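Local coordinates for protein valine-pyruvate aminotransferase (Salmonella typhimurium, PDB 3G7Q) that catalyses the pyridoxal 5'-phosphate-dependent transfer of an amino group from valine to pyruvate and is probably involved in alanine biosynthesis, at residues G39-I44 and G252-R257; P45-Y50 and E304-P309; T56-S61 and G286-C291; A85-E90 and D298-S303; Q108-Y113 and I243-L248. All coordinates share one frame; numbering follows the deposited sequence.

Contact 1: residues G39-I44 and G252-R257; sequences GNPAHI and GLPGSR
The ring of Pro41 carries the contact, meeting Gly252 with one carbon and Pro254 with the next. Its CG lies 4.3 Å from Gly252 CA, and its CD is 4.3 Å from Pro254 CB, so two proline rings and a bare glycine backbone touch loosely through carbon alone, with no hydrogen bond across. Gly252 suits its place twice over: its positive phi (107°) is readily adopted by a residue without CB, and its CA can face Pro41 directly. Behind this shell Leu253 to Ser256 form a type I beta turn, with Pro254 in the second position, where its ring-fixed phi fits. Leu253 O is gripped twice, by Ser256 N at 2.9 Å and by Ser256 OG, also 2.9 Å away and in the carbonyl plane. The turn belongs to the loop after strand 242-247, a region that in class I aminotransferases commonly carries the cofactor-binding lysine. Further out, Lys250 NZ bonds to Gly39 O, and Tyr311 of helix 299-325 both packs on Pro41 and bonds through OH to Ala42 N. The second subunit closes in as well, its Cys69 against Pro254 and its Tyr71 against Asn40.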
# COMPACT_ATOMS: atom_id res chain seq x y z
N GLY A 39 -15.11 -4.79 -10.21
CA GLY A 39 -14.00 -5.35 -10.93
C GLY A 39 -13.41 -6.55 -10.24
O GLY A 39 -12.25 -6.89 -10.49
N ASN A 40 -14.18 -7.23 -9.41
CA ASN A 40 -13.64 -8.42 -8.77
C ASN A 40 -13.72 -9.68 -9.62
O ASN A 40 -14.68 -9.90 -10.35
CB ASN A 40 -14.31 -8.64 -7.45
CG ASN A 40 -13.97 -7.54 -6.45
OD1 ASN A 40 -12.84 -7.00 -6.44
ND2 ASN A 40 -14.93 -7.21 -5.62
N PRO A 41 -12.72 -10.55 -9.47
CA PRO A 41 -12.75 -11.79 -10.22
C PRO A 41 -13.77 -12.78 -9.65
O PRO A 41 -14.40 -12.54 -8.60
CB PRO A 41 -11.31 -12.33 -10.05
CG PRO A 41 -10.84 -11.76 -8.78
CD PRO A 41 -11.51 -10.42 -8.64
N ALA A 42 -13.92 -13.87 -10.36
CA ALA A 42 -14.82 -14.93 -9.96
C ALA A 42 -14.24 -15.78 -8.85
O ALA A 42 -13.04 -15.74 -8.58
CB ALA A 42 -15.11 -15.81 -11.19
N HIS A 43 -15.11 -16.52 -8.17
CA HIS A 43 -14.68 -17.53 -7.22
C HIS A 43 -14.82 -18.87 -7.93
O HIS A 43 -15.88 -19.48 -7.92
CB HIS A 43 -15.53 -17.51 -5.96
CG HIS A 43 -15.42 -16.23 -5.22
ND1 HIS A 43 -14.35 -15.95 -4.39
CD2 HIS A 43 -16.22 -15.14 -5.20
CE1 HIS A 43 -14.52 -14.75 -3.87
NE2 HIS A 43 -15.64 -14.23 -4.35
N ILE A 44 -13.73 -19.34 -8.53
CA ILE A 44 -13.75 -20.56 -9.30
C ILE A 44 -13.60 -21.69 -8.33
O ILE A 44 -12.60 -21.75 -7.58
CB ILE A 44 -12.64 -20.58 -10.38
CG1 ILE A 44 -12.79 -19.36 -11.31
CG2 ILE A 44 -12.64 -21.91 -11.11
CD1 ILE A 44 -11.66 -19.20 -12.37
N GLY A 252 -7.43 -14.71 -8.45
CA GLY A 252 -8.46 -15.08 -7.48
C GLY A 252 -8.01 -14.81 -6.05
O GLY A 252 -8.51 -15.42 -5.10
N LEU A 253 -7.07 -13.87 -5.89
CA LEU A 253 -6.54 -13.49 -4.59
C LEU A 253 -6.68 -11.98 -4.40
O LEU A 253 -5.71 -11.29 -4.09
CB LEU A 253 -5.07 -13.92 -4.48
CG LEU A 253 -4.81 -15.43 -4.53
CD1 LEU A 253 -3.32 -15.75 -4.64
CD2 LEU A 253 -5.45 -16.14 -3.29
N PRO A 254 -7.91 -11.46 -4.54
CA PRO A 254 -8.11 -10.01 -4.45
C PRO A 254 -7.81 -9.45 -3.07
O PRO A 254 -7.63 -8.25 -2.93
CB PRO A 254 -9.59 -9.85 -4.82
CG PRO A 254 -10.22 -11.12 -4.39
CD PRO A 254 -9.20 -12.15 -4.78
N GLY A 255 -7.74 -10.34 -2.07
CA GLY A 255 -7.35 -9.98 -0.71
C GLY A 255 -5.85 -9.95 -0.46
O GLY A 255 -5.42 -9.55 0.61
N SER A 256 -5.05 -10.43 -1.41
CA SER A 256 -3.60 -10.30 -1.28
C SER A 256 -3.29 -8.95 -1.91
O SER A 256 -4.10 -8.37 -2.61
CB SER A 256 -2.83 -11.36 -2.04
OG SER A 256 -2.92 -11.06 -3.43
N ARG A 257 -2.10 -8.43 -1.70
CA ARG A 257 -1.82 -7.11 -2.26
C ARG A 257 -0.48 -7.22 -2.85
O ARG A 257 0.51 -6.88 -2.19
CB ARG A 257 -1.86 -6.06 -1.15
CG ARG A 257 -3.25 -5.66 -0.71
CD ARG A 257 -4.00 -4.92 -1.81
NE ARG A 257 -5.25 -4.35 -1.34
CZ ARG A 257 -6.38 -5.03 -1.13
NH1 ARG A 257 -6.43 -6.35 -1.32
NH2 ARG A 257 -7.46 -4.39 -0.70

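Contact 2: residues P45-Y50 and E304-P309; sequences PAMQDY and ETVIKP. With EDO (1,2-ethanediol), chain E.
Segments 45-50 of helix 45-61 and 304-309 of helix 299-325 pass with their axes 10.0 Å apart and their directions 134° from parallel, the nearest CA atoms, those of Ala46 and Val306, being 7.4 Å apart. Most of the filling comes from Met47, present as selenomethionine. Its chain is folded at each of its three torsions, all near -60°, which keeps it compact and turns SE toward the other helix. Met47 SE lies 3.7 Å from Val306 CG1 and 4.0 Å from Ile307 CG1, while Met47 CE reaches Ile307 CD1 at 4.1 Å. The Met47 chain runs aslant to Val306 and roughly at a right angle to Ile307, as a flexible unbranched chain can beside two stiff branched ones. Val306 puts CG1 anti to its backbone N (chi1 174°), and that methyl also touches Ala46 CB at 4.0 Å; the short alanine suits this more open margin. A wider pi-type turn at 304-307 shapes this part of the helix, which kinks where Pro309 has no N-H to give. Away from the interface, in the conformer given, Lys308 NZ donates to O1 of an ethanediol at 2.7 Å, probably from the crystallisation liquor. Leu302, on the preceding turn of helix 299-325, continues the apolar seam against Met47 and Tyr50 of helix 45-61, and loop residues Leu251 and Ile229 cover Ile307.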
# COMPACT_ATOMS: atom_id res chain seq x y z
N PRO A 45 -14.60 -22.60 -8.28
CA PRO A 45 -14.51 -23.70 -7.29
C PRO A 45 -13.18 -24.44 -7.24
O PRO A 45 -12.65 -24.65 -6.14
CB PRO A 45 -15.66 -24.63 -7.70
CG PRO A 45 -16.66 -23.70 -8.28
CD PRO A 45 -15.86 -22.68 -9.05
N ALA A 46 -12.61 -24.80 -8.40
CA ALA A 46 -11.34 -25.50 -8.45
C ALA A 46 -10.21 -24.66 -7.87
O ALA A 46 -9.27 -25.20 -7.23
CB ALA A 46 -11.01 -25.95 -9.90
N MSE A 47 -10.27 -23.34 -8.08
CA MSE A 47 -9.24 -22.43 -7.53
C MSE A 47 -9.40 -22.28 -6.02
O MSE A 47 -8.40 -22.26 -5.30
CB MSE A 47 -9.26 -21.07 -8.23
CG MSE A 47 -8.88 -21.14 -9.70
SE MSE A 47 -7.11 -21.86 -10.05
CE MSE A 47 -6.07 -20.53 -9.08
N GLN A 48 -10.63 -22.18 -5.54
CA GLN A 48 -10.84 -22.08 -4.09
C GLN A 48 -10.33 -23.33 -3.40
O GLN A 48 -9.66 -23.25 -2.35
CB GLN A 48 -12.31 -21.83 -3.78
CG GLN A 48 -12.87 -20.51 -4.35
CD GLN A 48 -12.29 -19.24 -3.73
OE1 GLN A 48 -12.47 -18.14 -4.27
NE2 GLN A 48 -11.60 -19.37 -2.60
N ASP A 49 -10.57 -24.49 -4.00
CA ASP A 49 -10.06 -25.75 -3.45
C ASP A 49 -8.53 -25.75 -3.46
O ASP A 49 -7.90 -26.15 -2.47
CB ASP A 49 -10.56 -26.96 -4.27
CG ASP A 49 -12.06 -27.19 -4.15
OD1 ASP A 49 -12.72 -26.63 -3.24
OD2 ASP A 49 -12.58 -27.97 -4.98
N TYR A 50 -7.94 -25.32 -4.57
CA TYR A 50 -6.49 -25.23 -4.68
C TYR A 50 -5.91 -24.33 -3.59
O TYR A 50 -4.99 -24.73 -2.90
CB TYR A 50 -6.06 -24.69 -6.05
CG TYR A 50 -4.57 -24.54 -6.14
CD1 TYR A 50 -3.76 -25.62 -6.50
CD2 TYR A 50 -3.96 -23.33 -5.82
CE1 TYR A 50 -2.38 -25.49 -6.56
CE2 TYR A 50 -2.59 -23.20 -5.85
CZ TYR A 50 -1.81 -24.27 -6.22
OH TYR A 50 -0.44 -24.11 -6.25
N GLU A 304 -3.61 -21.35 -17.43
CA GLU A 304 -4.02 -21.85 -18.75
C GLU A 304 -5.12 -22.91 -18.72
O GLU A 304 -5.97 -22.92 -19.62
CB GLU A 304 -2.80 -22.40 -19.54
CG GLU A 304 -3.07 -22.91 -20.99
CD GLU A 304 -3.43 -21.83 -22.07
OE1 GLU A 304 -2.98 -20.67 -21.98
OE2 GLU A 304 -4.16 -22.14 -23.04
N THR A 305 -5.13 -23.78 -17.71
CA THR A 305 -6.07 -24.91 -17.72
C THR A 305 -7.29 -24.81 -16.82
O THR A 305 -8.22 -25.59 -16.97
CB THR A 305 -5.30 -26.20 -17.36
OG1 THR A 305 -4.94 -26.19 -15.99
CG2 THR A 305 -4.04 -26.33 -18.23
N VAL A 306 -7.30 -23.86 -15.92
CA VAL A 306 -8.44 -23.71 -15.00
C VAL A 306 -9.08 -22.33 -15.14
O VAL A 306 -10.28 -22.21 -15.40
CB VAL A 306 -8.00 -23.95 -13.54
CG1 VAL A 306 -9.16 -23.66 -12.57
CG2 VAL A 306 -7.48 -25.38 -13.36
N ILE A 307 -8.26 -21.30 -14.99
CA ILE A 307 -8.75 -19.93 -15.05
C ILE A 307 -9.25 -19.53 -16.44
O ILE A 307 -10.42 -19.17 -16.59
CB ILE A 307 -7.67 -18.95 -14.56
CG1 ILE A 307 -7.37 -19.20 -13.07
CG2 ILE A 307 -8.12 -17.50 -14.78
CD1 ILE A 307 -6.20 -18.39 -12.52
N LYS A 308 -8.40 -19.59 -17.45
CA LYS A 308 -8.82 -19.15 -18.77
C LYS A 308 -10.11 -19.86 -19.26
O LYS A 308 -11.04 -19.20 -19.70
CB LYS A 308 -7.69 -19.35 -19.79
CG LYS A 308 -8.09 -18.97 -21.21
CD LYS A 308 -6.91 -19.11 -22.15
CE LYS A 308 -7.37 -19.16 -23.60
NZ LYS A 308 -6.21 -19.23 -24.56
N PRO A 309 -10.17 -21.19 -19.19
CA PRO A 309 -11.41 -21.83 -19.69
C PRO A 309 -12.68 -21.47 -18.93
O PRO A 309 -13.77 -21.46 -19.52
CB PRO A 309 -11.13 -23.33 -19.57
CG PRO A 309 -9.74 -23.46 -19.23
CD PRO A 309 -9.19 -22.20 -18.75
C1 EDO E . -9.02 -19.00 -27.09
O1 EDO E . -7.73 -18.46 -26.65
C2 EDO E . -10.01 -19.22 -25.94
O2 EDO E . -10.05 -20.64 -25.61

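Contact 3: residues T56-S61 and G286-C291; sequences TDMVES and GPAMMC
A backbone bond of 2.9 Å from Met290 N to Gly286 O closes the helical turn that presents Ala288 and Met289 to Met58. All the methionines here are selenomethionines, and Met58 does the reaching. Its chain runs out extended at chi2 (178°) and then bends at chi3 (68°), which lays the terminal methyl against the second helix: Met58 CE sits 3.5 Å from Ala288 CB, a snug approach, and 3.8 Å from Met289 N. Met58 SE meets Met289 CG at 3.9 Å, the two long chains crossing at about a right angle. Alanine is apt at 288 because its lone methyl lets Met58 come close to the helix backbone. The contact thus joins the C-terminal end of helix 45-61 to the start of helix 285-295, through segments 225 residues apart at their closest ends, in a buried patch near the dimer interface. There Met289 packs on Leu68 of the second subunit. Gln75 lies against both Met58 and Ala288 from a loop of the same chain. Gly286, without CB, avoids crowding CD of the proline that follows it. On another side of helix 45-61, Asp57 makes a salt bridge through OD2 to Arg296 NH1, just beyond helix 285-295.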
# COMPACT_ATOMS: atom_id res chain seq x y z
N THR A 56 -3.40 -24.66 3.67
CA THR A 56 -3.27 -25.70 4.68
C THR A 56 -1.83 -26.18 4.74
O THR A 56 -1.26 -26.30 5.84
CB THR A 56 -4.26 -26.85 4.42
OG1 THR A 56 -5.61 -26.35 4.55
CG2 THR A 56 -4.02 -28.02 5.39
N ASP A 57 -1.22 -26.44 3.59
CA ASP A 57 0.18 -26.90 3.57
C ASP A 57 1.14 -25.86 4.12
O ASP A 57 2.06 -26.18 4.87
CB ASP A 57 0.63 -27.22 2.15
CG ASP A 57 -0.10 -28.41 1.54
OD1 ASP A 57 -0.71 -29.22 2.27
OD2 ASP A 57 -0.05 -28.54 0.31
N MSE A 58 0.93 -24.61 3.71
CA MSE A 58 1.79 -23.50 4.14
C MSE A 58 1.70 -23.21 5.63
O MSE A 58 2.71 -22.90 6.24
CB MSE A 58 1.50 -22.24 3.32
CG MSE A 58 1.90 -22.38 1.86
SE MSE A 58 1.45 -20.80 0.84
CE MSE A 58 2.75 -19.49 1.69
N VAL A 59 0.50 -23.30 6.20
CA VAL A 59 0.37 -23.08 7.63
C VAL A 59 1.06 -24.23 8.38
O VAL A 59 1.82 -23.99 9.33
CB VAL A 59 -1.08 -22.95 8.08
CG1 VAL A 59 -1.15 -22.89 9.59
CG2 VAL A 59 -1.70 -21.71 7.46
N GLU A 60 0.84 -25.46 7.92
CA GLU A 60 1.44 -26.64 8.57
C GLU A 60 2.97 -26.66 8.46
O GLU A 60 3.64 -27.12 9.38
CB GLU A 60 0.83 -27.94 8.00
CG GLU A 60 -0.65 -28.12 8.41
CD GLU A 60 -1.37 -29.34 7.79
OE1 GLU A 60 -0.83 -30.01 6.87
OE2 GLU A 60 -2.52 -29.62 8.24
N SER A 61 3.53 -26.13 7.38
CA SER A 61 5.00 -26.13 7.22
C SER A 61 5.69 -24.95 7.89
O SER A 61 6.93 -24.90 7.91
CB SER A 61 5.36 -26.11 5.74
OG SER A 61 4.97 -24.90 5.14
N GLY A 286 0.88 -12.80 -0.06
CA GLY A 286 0.86 -12.84 -1.54
C GLY A 286 2.17 -13.34 -2.12
O GLY A 286 2.18 -14.35 -2.82
N PRO A 287 3.28 -12.62 -1.85
CA PRO A 287 4.57 -13.10 -2.31
C PRO A 287 4.89 -14.54 -1.91
O PRO A 287 5.44 -15.29 -2.75
CB PRO A 287 5.56 -12.13 -1.67
CG PRO A 287 4.78 -10.89 -1.44
CD PRO A 287 3.38 -11.31 -1.17
N ALA A 288 4.53 -14.96 -0.69
CA ALA A 288 4.83 -16.32 -0.24
C ALA A 288 4.03 -17.33 -1.05
O ALA A 288 4.56 -18.37 -1.48
CB ALA A 288 4.58 -16.48 1.29
N MSE A 289 2.76 -17.03 -1.27
CA MSE A 289 1.91 -17.92 -2.07
C MSE A 289 2.42 -18.02 -3.50
O MSE A 289 2.43 -19.11 -4.07
CB MSE A 289 0.46 -17.44 -2.05
CG MSE A 289 -0.17 -17.63 -0.68
SE MSE A 289 -1.93 -16.90 -0.65
CE MSE A 289 -2.95 -18.37 -1.52
N MSE A 290 2.83 -16.90 -4.08
CA MSE A 290 3.39 -16.92 -5.43
C MSE A 290 4.66 -17.75 -5.49
O MSE A 290 4.84 -18.53 -6.42
CB MSE A 290 3.73 -15.52 -5.91
CG MSE A 290 2.55 -14.69 -6.29
SE MSE A 290 3.16 -13.16 -7.35
CE MSE A 290 3.90 -13.94 -8.46
N CYS A 291 5.55 -17.57 -4.52
CA CYS A 291 6.78 -18.36 -4.50
C CYS A 291 6.46 -19.85 -4.52
O CYS A 291 7.07 -20.63 -5.26
CB CYS A 291 7.63 -18.08 -3.26
SG CYS A 291 8.61 -16.61 -3.30

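Contact 4: residues A85-E90 and D298-S303; sequences AVLLRE and DLLRLS
Leu87 makes every apolar touch on its side of the contact, spreading its two methyls over Leu299 and Leu300. Leu87 CD1 meets Leu300 CD1 at 3.9 Å; Leu87 CD2 lies 4.0 Å from Leu299 CD2 and 4.1 Å from Leu300 CD1, so Leu300 CD1 rests against both branches of the fork. With CG anti to the backbone N (chi1 177°), Leu87 stands out from helix 77-92 toward its partners. It crosses Leu299 at about a right angle but slides past Leu300 in the opposite direction. Leucine serves well at all three places, since a forked end on a short stem can bridge helices whose nearest CA atoms, those of Leu87 and Leu300, are 9.6 Å apart.

No hydrogen bond or salt bridge crosses between the segments; those of 298-303 described here are internal or go to helix 45-61. Ser303 OG donates to Leu299 O at 2.9 Å, while Ser303 N reaches the same oxygen from the opposite face of its plane, so a buried hydroxyl is satisfied by its own helix. Arg301 NH2 forms a salt bridge with Asp298 OD1 at 3.1 Å; the oxygen lies in the guanidinium plane, yet is met from above the carboxylate plane. The other oxygen, OD2, is bonded to Tyr50 OH of helix 45-61, and the two partners together would probably favour a charged Asp298. On the other helix Arg89 pairs with Glu97.

Between segments 85-90 and 298-303 there is therefore only methyl-to-methyl packing, which is non-directional, while the polar groups bond within segment 298-303 or to other parts of the fold.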
# COMPACT_ATOMS: atom_id res chain seq x y z
N ALA A 85 11.96 -13.77 -11.66
CA ALA A 85 13.02 -13.63 -12.66
C ALA A 85 13.25 -14.97 -13.36
O ALA A 85 13.23 -15.04 -14.60
CB ALA A 85 14.32 -13.08 -12.04
N VAL A 86 13.46 -16.03 -12.57
CA VAL A 86 13.68 -17.37 -13.14
C VAL A 86 12.48 -17.81 -13.98
O VAL A 86 12.66 -18.31 -15.09
CB VAL A 86 14.02 -18.41 -12.04
CG1 VAL A 86 14.08 -19.80 -12.61
CG2 VAL A 86 15.35 -18.07 -11.38
N LEU A 87 11.27 -17.56 -13.49
CA LEU A 87 10.07 -17.92 -14.23
C LEU A 87 10.02 -17.27 -15.61
O LEU A 87 9.75 -17.95 -16.63
CB LEU A 87 8.82 -17.49 -13.47
CG LEU A 87 7.46 -17.71 -14.14
CD1 LEU A 87 7.19 -19.21 -14.23
CD2 LEU A 87 6.34 -17.00 -13.37
N LEU A 88 10.24 -15.95 -15.64
CA LEU A 88 10.14 -15.21 -16.91
C LEU A 88 11.29 -15.54 -17.86
O LEU A 88 11.10 -15.66 -19.08
CB LEU A 88 10.02 -13.71 -16.66
CG LEU A 88 8.73 -13.26 -15.95
CD1 LEU A 88 8.83 -11.76 -15.62
CD2 LEU A 88 7.42 -13.58 -16.73
N ARG A 89 12.48 -15.70 -17.29
CA ARG A 89 13.63 -16.13 -18.07
C ARG A 89 13.40 -17.50 -18.73
O ARG A 89 13.62 -17.66 -19.94
CB ARG A 89 14.87 -16.24 -17.19
CG ARG A 89 15.44 -14.94 -16.70
CD ARG A 89 16.50 -15.17 -15.64
NE ARG A 89 17.77 -15.57 -16.20
CZ ARG A 89 18.62 -14.74 -16.80
NH1 ARG A 89 18.34 -13.45 -16.97
NH2 ARG A 89 19.77 -15.21 -17.28
N GLU A 90 12.95 -18.48 -17.96
CA GLU A 90 12.83 -19.85 -18.49
C GLU A 90 11.58 -20.14 -19.30
O GLU A 90 11.61 -21.01 -20.17
CB GLU A 90 12.98 -20.90 -17.38
CG GLU A 90 14.40 -21.04 -16.85
CD GLU A 90 15.40 -21.45 -17.94
OE1 GLU A 90 15.16 -22.45 -18.66
OE2 GLU A 90 16.43 -20.75 -18.06
N ASP A 298 2.73 -24.61 -10.62
CA ASP A 298 1.28 -24.50 -10.71
C ASP A 298 0.79 -23.18 -11.28
O ASP A 298 -0.35 -23.10 -11.73
CB ASP A 298 0.66 -24.62 -9.31
CG ASP A 298 0.78 -26.01 -8.74
OD1 ASP A 298 0.84 -26.97 -9.53
OD2 ASP A 298 0.76 -26.12 -7.49
N LEU A 299 1.61 -22.14 -11.26
CA LEU A 299 1.11 -20.80 -11.62
C LEU A 299 0.64 -20.71 -13.08
O LEU A 299 -0.50 -20.31 -13.36
CB LEU A 299 2.16 -19.74 -11.26
CG LEU A 299 1.80 -18.27 -11.50
CD1 LEU A 299 0.54 -17.90 -10.72
CD2 LEU A 299 3.02 -17.38 -11.14
N LEU A 300 1.50 -21.11 -14.01
CA LEU A 300 1.12 -21.11 -15.41
C LEU A 300 0.05 -22.16 -15.71
O LEU A 300 -0.90 -21.89 -16.47
CB LEU A 300 2.37 -21.31 -16.30
CG LEU A 300 3.21 -20.05 -16.59
CD1 LEU A 300 3.50 -19.24 -15.35
CD2 LEU A 300 4.53 -20.38 -17.33
N ARG A 301 0.17 -23.36 -15.13
CA ARG A 301 -0.79 -24.43 -15.37
C ARG A 301 -2.23 -24.02 -15.01
O ARG A 301 -3.20 -24.28 -15.75
CB ARG A 301 -0.41 -25.67 -14.54
CG ARG A 301 -1.38 -26.85 -14.65
CD ARG A 301 -0.92 -28.07 -13.83
NE ARG A 301 -0.96 -27.84 -12.39
CZ ARG A 301 -2.06 -27.94 -11.65
NH1 ARG A 301 -3.23 -28.24 -12.19
NH2 ARG A 301 -2.01 -27.73 -10.34
N LEU A 302 -2.35 -23.41 -13.85
CA LEU A 302 -3.68 -23.02 -13.36
C LEU A 302 -4.24 -21.91 -14.22
O LEU A 302 -5.43 -21.93 -14.56
CB LEU A 302 -3.61 -22.61 -11.90
CG LEU A 302 -3.37 -23.76 -10.91
CD1 LEU A 302 -3.19 -23.14 -9.50
CD2 LEU A 302 -4.49 -24.82 -10.95
N SER A 303 -3.39 -20.96 -14.61
CA SER A 303 -3.84 -19.89 -15.50
C SER A 303 -4.37 -20.45 -16.81
O SER A 303 -5.45 -20.08 -17.29
CB SER A 303 -2.67 -18.92 -15.76
OG SER A 303 -2.25 -18.26 -14.55

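Contact 5: residues Q108-Y113 and I243-L248; sequences QSAFFY and ILCMSL
In segment 108-113 of helix 107-118, Ala110 is the first residue to touch the strand segment, its CB 4.5 Å from Cys245 SG. So small a side chain lets the helix come near the sheet, the CA atoms of Ala110 and Cys245 being 7.4 Å apart, and Ile261 of strand 259-262 also touches Ala110. Phe111 follows and gives the larger contact. Its ring swings back toward the strand, with CG anti to the carbonyl carbon (chi1 -72°), and brings CZ to 3.8 Å and CE2 to 4.0 Å from Cys245 SG. The sulfur stands 4.3 Å from the ring centroid and 33° off the ring normal, an oblique sulfur-aromatic contact in which a polarisable atom meets a pi system. Cysteine fits between alanine and phenylalanine because a short side chain ending in one polarisable sulfur can touch both. Farther along, Tyr113 turns to helix 265-278. Leu114, one turn on from Ala110, also packs on Cys245. Strand 242-247 lies between parallel strand 216-219 and antiparallel strand 259-262 in a seven-stranded mixed sheet, and a helix packed on such a sheet is typical of the large domain of fold-type I pyridoxal phosphate enzymes.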
# COMPACT_ATOMS: atom_id res chain seq x y z
N GLN A 108 -2.80 -0.25 -8.91
CA GLN A 108 -3.07 1.16 -8.76
C GLN A 108 -1.92 1.93 -8.11
O GLN A 108 -1.63 3.06 -8.53
CB GLN A 108 -4.39 1.32 -8.01
CG GLN A 108 -4.96 2.70 -8.11
CD GLN A 108 -6.48 2.75 -7.94
OE1 GLN A 108 -7.14 1.72 -7.78
NE2 GLN A 108 -7.04 3.95 -8.00
N SER A 109 -1.27 1.36 -7.10
CA SER A 109 -0.10 2.00 -6.50
C SER A 109 1.06 2.00 -7.50
O SER A 109 1.88 2.92 -7.53
CB SER A 109 0.31 1.29 -5.21
OG SER A 109 0.55 -0.08 -5.47
N ALA A 110 1.17 0.93 -8.28
CA ALA A 110 2.17 0.87 -9.34
C ALA A 110 2.05 2.09 -10.27
O ALA A 110 3.04 2.78 -10.51
CB ALA A 110 2.01 -0.41 -10.13
N PHE A 111 0.85 2.39 -10.75
CA PHE A 111 0.69 3.53 -11.67
C PHE A 111 0.92 4.89 -11.01
O PHE A 111 1.45 5.81 -11.64
CB PHE A 111 -0.62 3.43 -12.44
CG PHE A 111 -0.58 2.36 -13.47
CD1 PHE A 111 0.00 2.60 -14.71
CD2 PHE A 111 -1.01 1.07 -13.18
CE1 PHE A 111 0.09 1.60 -15.65
CE2 PHE A 111 -0.91 0.08 -14.11
CZ PHE A 111 -0.35 0.35 -15.35
N PHE A 112 0.56 5.00 -9.72
CA PHE A 112 0.84 6.21 -8.98
C PHE A 112 2.33 6.51 -9.00
O PHE A 112 2.74 7.66 -9.20
CB PHE A 112 0.33 6.09 -7.54
CG PHE A 112 0.55 7.32 -6.73
CD1 PHE A 112 -0.25 8.45 -6.93
CD2 PHE A 112 1.55 7.38 -5.78
CE1 PHE A 112 -0.04 9.60 -6.19
CE2 PHE A 112 1.76 8.51 -5.05
CZ PHE A 112 0.97 9.62 -5.24
N TYR A 113 3.16 5.49 -8.78
CA TYR A 113 4.61 5.70 -8.85
C TYR A 113 5.06 6.09 -10.27
O TYR A 113 5.81 7.04 -10.45
CB TYR A 113 5.41 4.46 -8.42
CG TYR A 113 5.23 4.08 -6.97
CD1 TYR A 113 5.44 5.01 -5.95
CD2 TYR A 113 4.91 2.78 -6.60
CE1 TYR A 113 5.27 4.66 -4.62
CE2 TYR A 113 4.75 2.42 -5.26
CZ TYR A 113 4.93 3.37 -4.28
OH TYR A 113 4.77 3.03 -2.95
N ILE A 243 7.76 -1.02 -19.59
CA ILE A 243 7.46 -1.18 -18.17
C ILE A 243 6.21 -2.04 -18.15
O ILE A 243 5.17 -1.62 -18.63
CB ILE A 243 7.23 0.16 -17.46
CG1 ILE A 243 8.45 1.11 -17.63
CG2 ILE A 243 6.96 -0.07 -15.95
CD1 ILE A 243 8.19 2.51 -17.08
N LEU A 244 6.31 -3.22 -17.56
CA LEU A 244 5.22 -4.20 -17.56
C LEU A 244 4.67 -4.39 -16.15
O LEU A 244 5.42 -4.78 -15.26
CB LEU A 244 5.78 -5.50 -18.12
CG LEU A 244 4.96 -6.78 -18.26
CD1 LEU A 244 3.69 -6.48 -19.00
CD2 LEU A 244 5.82 -7.83 -18.99
N CYS A 245 3.36 -4.15 -15.95
CA CYS A 245 2.73 -4.27 -14.64
C CYS A 245 1.91 -5.55 -14.59
O CYS A 245 1.09 -5.78 -15.48
CB CYS A 245 1.84 -3.08 -14.34
SG CYS A 245 2.79 -1.53 -14.37
N MSE A 246 2.15 -6.36 -13.57
CA MSE A 246 1.43 -7.61 -13.37
C MSE A 246 0.86 -7.60 -11.96
O MSE A 246 1.21 -6.76 -11.14
CB MSE A 246 2.36 -8.81 -13.61
CG MSE A 246 2.94 -8.85 -15.03
SE MSE A 246 4.03 -10.44 -15.26
CE MSE A 246 2.21 -11.69 -15.77
N SER A 247 -0.01 -8.55 -11.67
CA SER A 247 -0.66 -8.57 -10.37
C SER A 247 -1.10 -9.97 -10.03
O SER A 247 -1.31 -10.78 -10.90
CB SER A 247 -1.89 -7.65 -10.42
OG SER A 247 -2.61 -7.68 -9.19
N LEU A 248 -1.22 -10.24 -8.75
CA LEU A 248 -1.72 -11.52 -8.27
C LEU A 248 -3.24 -11.54 -8.10
O LEU A 248 -3.85 -12.59 -8.09
CB LEU A 248 -1.06 -11.79 -6.92
CG LEU A 248 -1.14 -13.13 -6.25
CD1 LEU A 248 -0.70 -14.27 -7.16
CD2 LEU A 248 -0.24 -13.04 -4.99

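In the fold
Helix 45-61 ties contacts 2 and 3 together, their centres about 18 Å apart, while helix 299-325 serves both contact 2 and contact 4, whose centres lie about 16 Å apart. Contact 1 supplies the loop that runs straight into helix 45-61, and its Ile44 packs on Val306 and Ile307 of contact 2. Contact 5, on the seven-stranded sheet, is nested along the chain inside the loops closed by the other four; its Leu248 touches Leu253 and Ser256 of contact 1 and Met290 of contact 3. In each contact an earlier segment packs on a later loop, helix or strand, and all but contact 4 come within reach of the second subunit, so much of this packing lies close to the dimer interface.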